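Local structure of Pre-mRNA splicing factor PRP8 (Cyanidioschyzon merolae, 6NQI) at residues Leu67-Leu70 against Arg71-Pro74; Ile30-Thr33 against Ser34-Arg37. The protein is a core splicing factor, of which this chain is the RNase H-like domain, and as a whole probably binds U1, U2, U5 and U6 snRNAs and intronic pre-mRNA. All coordinates share one frame; numbering follows the deposited sequence.

Overall arrangement
Both interactions lie in the RNase H-like domain of PRP8, built round a mixed beta sheet with helices packed against it. Interaction 2 is the hairpin turn joining strands 24-32 and 37-43 inside that sheet, with its centre about 8 Å from the centre of the chain. Interaction 1 is the end of helix 54-71, about 15 Å from that centre, where the chain leaves for strand 81-84. The centres of the two interactions are about 14 Å apart, but the interactions touch at two points. Gln73 OE1 lies 2.6 Å from Arg37 NH2, a probable hydrogen bond, while Met69 CG packs 3.8 Å from Ile30 CD1. Helix end and hairpin are therefore joined by one polar and one apolar link.

Interaction 1. Residues Leu67-Leu70 against Arg71-Pro74; sequences LTML and RSQP
Arg71 N donates to Leu67 O at 3.0 Å with an N-H...O angle of 160°, one of the closing bonds of helix 54-71, whose C-terminal turn unwinds here. Ser72 N continues the pattern to Thr68 O, but its weak second approach to Met69 O shows the turn beginning to tighten. Gln73 N then reaches back only three residues, to Leu70 O at 3.0 Å. Met69 O gains a second donor, Ser72 OG, 3.0 Å away and tilted from the carbonyl plane; this hydroxyl sits between its own backbone N and carbonyl carbon (chi1 77°), which folds it back over the helix end. Gln73 CG also lies against this carbonyl, while the amide oxygen of Gln73 turns to Arg37 of the hairpin.

Packing takes over around these bonds. Leu70 faces inward onto Trp12, Leu97 and Tyr102, and Met69 also rests on Trp12. One turn apart, Leu67, packed on Leu96 and Leu97 of helix 90-97, meets the exposed Arg71. With CG of Leu67 anti to its N (chi1 176°), its isobutyl group crosses the extended arginine at an angle. Leu67 CD1 lies over one guanidinium face, 4.2 Å from the plane and offset toward the rim, and Leu67 CD2 approaches Arg71 NH1 to 3.4 Å.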
loop_
_atom_site.group_PDB
_atom_site.type_symbol
_atom_site.label_atom_id
_atom_site.label_comp_id
_atom_site.label_asym_id
_atom_site.label_seq_id
_atom_site.Cartn_x
_atom_site.Cartn_y
_atom_site.Cartn_z
ATOM N N LEU A 67 -5.086 9.360 9.069
ATOM C CA LEU A 67 -4.922 10.028 10.356
ATOM C C LEU A 67 -4.687 9.016 11.475
ATOM O O LEU A 67 -3.855 9.243 12.359
ATOM C CB LEU A 67 -6.125 10.916 10.662
ATOM C CG LEU A 67 -6.105 11.586 12.047
ATOM C CD1 LEU A 67 -4.833 12.383 12.295
ATOM C CD2 LEU A 67 -7.323 12.481 12.275
ATOM N N THR A 68 -5.397 7.885 11.454
ATOM C CA THR A 68 -5.223 6.899 12.525
ATOM C C THR A 68 -3.830 6.268 12.483
ATOM O O THR A 68 -3.181 6.090 13.529
ATOM C CB THR A 68 -6.320 5.828 12.445
ATOM O OG1 THR A 68 -7.587 6.475 12.533
ATOM C CG2 THR A 68 -6.206 4.868 13.614
ATOM N N MET A 69 -3.359 5.922 11.282
ATOM C CA MET A 69 -2.022 5.346 11.166
ATOM C C MET A 69 -0.957 6.348 11.593
ATOM O O MET A 69 0.051 5.960 12.200
ATOM C CB MET A 69 -1.731 4.867 9.734
ATOM C CG MET A 69 -2.621 3.766 9.161
ATOM S SD MET A 69 -2.929 2.363 10.263
ATOM C CE MET A 69 -1.280 1.866 10.733
ATOM N N LEU A 70 -1.171 7.642 11.318
ATOM C CA LEU A 70 -0.259 8.657 11.827
ATOM C C LEU A 70 -0.249 8.637 13.345
ATOM O O LEU A 70 0.815 8.592 13.976
ATOM C CB LEU A 70 -0.657 10.046 11.315
ATOM C CG LEU A 70 -0.396 10.325 9.832
ATOM C CD1 LEU A 70 -1.007 11.651 9.413
ATOM C CD2 LEU A 70 1.070 10.249 9.507
ATOM N N ARG A 71 -1.438 8.638 13.946
ATOM C CA ARG A 71 -1.545 8.677 15.402
ATOM C C ARG A 71 -0.865 7.491 16.059
ATOM O O ARG A 71 -0.449 7.584 17.216
ATOM C CB ARG A 71 -3.012 8.725 15.812
ATOM C CG ARG A 71 -3.715 10.042 15.597
ATOM C CD ARG A 71 -4.996 10.037 16.385
ATOM N NE ARG A 71 -5.539 11.371 16.618
ATOM C CZ ARG A 71 -6.693 11.798 16.112
ATOM N NH1 ARG A 71 -7.406 10.980 15.328
ATOM N NH2 ARG A 71 -7.119 13.043 16.387
ATOM N N SER A 72 -0.792 6.353 15.379
ATOM C CA SER A 72 -0.174 5.180 16.000
ATOM C C SER A 72 1.349 5.116 15.861
ATOM O O SER A 72 1.944 4.155 16.361
ATOM C CB SER A 72 -0.740 3.898 15.408
ATOM O OG SER A 72 -0.155 3.692 14.131
ATOM N N GLN A 73 2.008 6.102 15.186
ATOM C CA GLN A 73 3.443 6.123 14.915
ATOM C C GLN A 73 4.199 6.974 15.926
ATOM O O GLN A 73 3.680 7.990 16.401
ATOM C CB GLN A 73 3.723 6.673 13.519
ATOM C CG GLN A 73 3.225 5.789 12.376
ATOM C CD GLN A 73 3.959 4.483 12.273
ATOM O OE1 GLN A 73 5.113 4.487 11.879
ATOM N NE2 GLN A 73 3.299 3.355 12.584
ATOM N N PRO A 74 5.408 6.561 16.296
ATOM C CA PRO A 74 6.294 7.451 17.063
ATOM C C PRO A 74 6.744 8.626 16.204
ATOM O O PRO A 74 6.737 8.567 14.974
ATOM C CB PRO A 74 7.476 6.548 17.438
ATOM C CG PRO A 74 6.962 5.152 17.284
ATOM C CD PRO A 74 5.971 5.206 16.157
#

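Interaction 2. Residues Ile30-Thr33 against Ser34-Arg37; sequences IWET and STGR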
loop_
_atom_site.group_PDB
_atom_site.type_symbol
_atom_site.label_atom_id
_atom_site.label_comp_id
_atom_site.label_asym_id
_atom_site.label_seq_id
_atom_site.Cartn_x
_atom_site.Cartn_y
_atom_site.Cartn_z
ATOM N N ILE A 30 -1.121 1.130 2.311
ATOM C CA ILE A 30 -0.100 2.150 2.593
ATOM C C ILE A 30 1.282 1.507 2.500
ATOM O O ILE A 30 1.652 0.694 3.358
ATOM C CB ILE A 30 -0.277 2.802 3.971
ATOM C CG1 ILE A 30 -1.632 3.499 4.077
ATOM C CG2 ILE A 30 0.915 3.777 4.252
ATOM C CD1 ILE A 30 -1.837 4.112 5.413
ATOM N N TRP A 31 2.064 1.915 1.503
ATOM C CA TRP A 31 3.439 1.460 1.310
ATOM C C TRP A 31 4.378 2.495 1.917
ATOM O O TRP A 31 4.320 3.677 1.561
ATOM C CB TRP A 31 3.729 1.240 -0.178
ATOM C CG TRP A 31 5.180 1.013 -0.532
ATOM C CD1 TRP A 31 6.131 0.401 0.231
ATOM C CD2 TRP A 31 5.839 1.398 -1.755
ATOM N NE1 TRP A 31 7.349 0.395 -0.430
ATOM C CE2 TRP A 31 7.190 0.996 -1.652
ATOM C CE3 TRP A 31 5.418 2.039 -2.924
ATOM C CZ2 TRP A 31 8.113 1.214 -2.670
ATOM C CZ3 TRP A 31 6.346 2.254 -3.938
ATOM C CH2 TRP A 31 7.670 1.841 -3.801
ATOM N N GLU A 32 5.198 2.067 2.865
ATOM C CA GLU A 32 6.240 2.904 3.437
ATOM C C GLU A 32 7.528 2.674 2.647
ATOM O O GLU A 32 8.191 1.641 2.819
ATOM C CB GLU A 32 6.420 2.555 4.906
ATOM C CG GLU A 32 7.341 3.485 5.618
ATOM C CD GLU A 32 7.239 3.354 7.109
ATOM O OE1 GLU A 32 7.846 2.419 7.679
ATOM O OE2 GLU A 32 6.509 4.163 7.709
ATOM N N THR A 33 7.902 3.658 1.821
ATOM C CA THR A 33 8.940 3.452 0.803
ATOM C C THR A 33 10.303 3.147 1.414
ATOM O O THR A 33 11.011 2.256 0.936
ATOM C CB THR A 33 9.053 4.667 -0.117
ATOM O OG1 THR A 33 9.378 5.833 0.663
ATOM C CG2 THR A 33 7.759 4.897 -0.906
ATOM N N SER A 34 10.716 3.908 2.432
ATOM C CA SER A 34 12.072 3.762 2.955
ATOM C C SER A 34 12.304 2.385 3.563
ATOM O O SER A 34 13.418 1.846 3.490
ATOM C CB SER A 34 12.355 4.835 4.001
ATOM O OG SER A 34 11.633 4.587 5.190
ATOM N N THR A 35 11.285 1.815 4.199
ATOM C CA THR A 35 11.448 0.569 4.939
ATOM C C THR A 35 10.827 -0.648 4.273
ATOM O O THR A 35 11.224 -1.772 4.578
ATOM C CB THR A 35 10.834 0.699 6.334
ATOM O OG1 THR A 35 9.462 1.107 6.201
ATOM C CG2 THR A 35 11.567 1.714 7.128
ATOM N N GLY A 36 9.808 -0.454 3.452
ATOM C CA GLY A 36 9.090 -1.537 2.838
ATOM C C GLY A 36 7.870 -1.938 3.617
ATOM O O GLY A 36 7.175 -2.869 3.214
ATOM N N ARG A 37 7.554 -1.229 4.686
ATOM C CA ARG A 37 6.500 -1.681 5.571
ATOM C C ARG A 37 5.179 -1.434 4.870
ATOM O O ARG A 37 4.992 -0.388 4.260
ATOM C CB ARG A 37 6.613 -0.934 6.893
ATOM C CG ARG A 37 5.949 -1.585 8.051
ATOM C CD ARG A 37 6.367 -0.948 9.367
ATOM N NE ARG A 37 6.245 0.507 9.337
ATOM C CZ ARG A 37 6.021 1.267 10.410
ATOM N NH1 ARG A 37 5.858 0.714 11.613
ATOM N NH2 ARG A 37 5.933 2.582 10.276
#
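Two consecutive residues, Gly36 and Arg37, face the single residue Glu32, forming a G1 beta bulge where the hairpin of strands 24-32 and 37-43 turns. Gly36 N donates to Glu32 O at 2.7 Å, and Glu32 N donates to Arg37 O at 2.8 Å, so both backbone polar groups of Glu32 are used. Gly36 has a positive phi (94°), and a side chain there would run into the carbonyl oxygen of Thr35. Its CA instead lies at the edge of the Trp31 indole, one face of which carries the methyl CG2 of Thr33 over its centre.

The side chains of Glu32 and Arg37 run alongside each other in the same direction, both with CG anti to N, and a bend at chi3 (50°) turns the guanidinium back to the carboxylate. Arg37 grips side-on in a salt bridge: NH2 meets Glu32 OE2 at 3.1 Å, in the guanidinium plane and nearly straight (168°), whereas NE reaches Glu32 OE1 at 3.0 Å from above the carboxylate plane. Thr35 OG1 donates to the anti lone pair of Glu32 OE1 at 2.6 Å. Beyond the turn, Arg10 pairs with OE1, Trp12 NE1 donates to OE2, and Arg37 NH2 also bonds Gln73.

Replacing Glu32 by an alanine removes the carboxylate and would probably leave Arg37 and Arg10 without their shared counter-charge and the Thr35 hydroxyl without its acceptor. With two arginines and two neutral donors converging on a buried carboxylate, Glu32 is likely to stay ionised, its charge compensated within the fold.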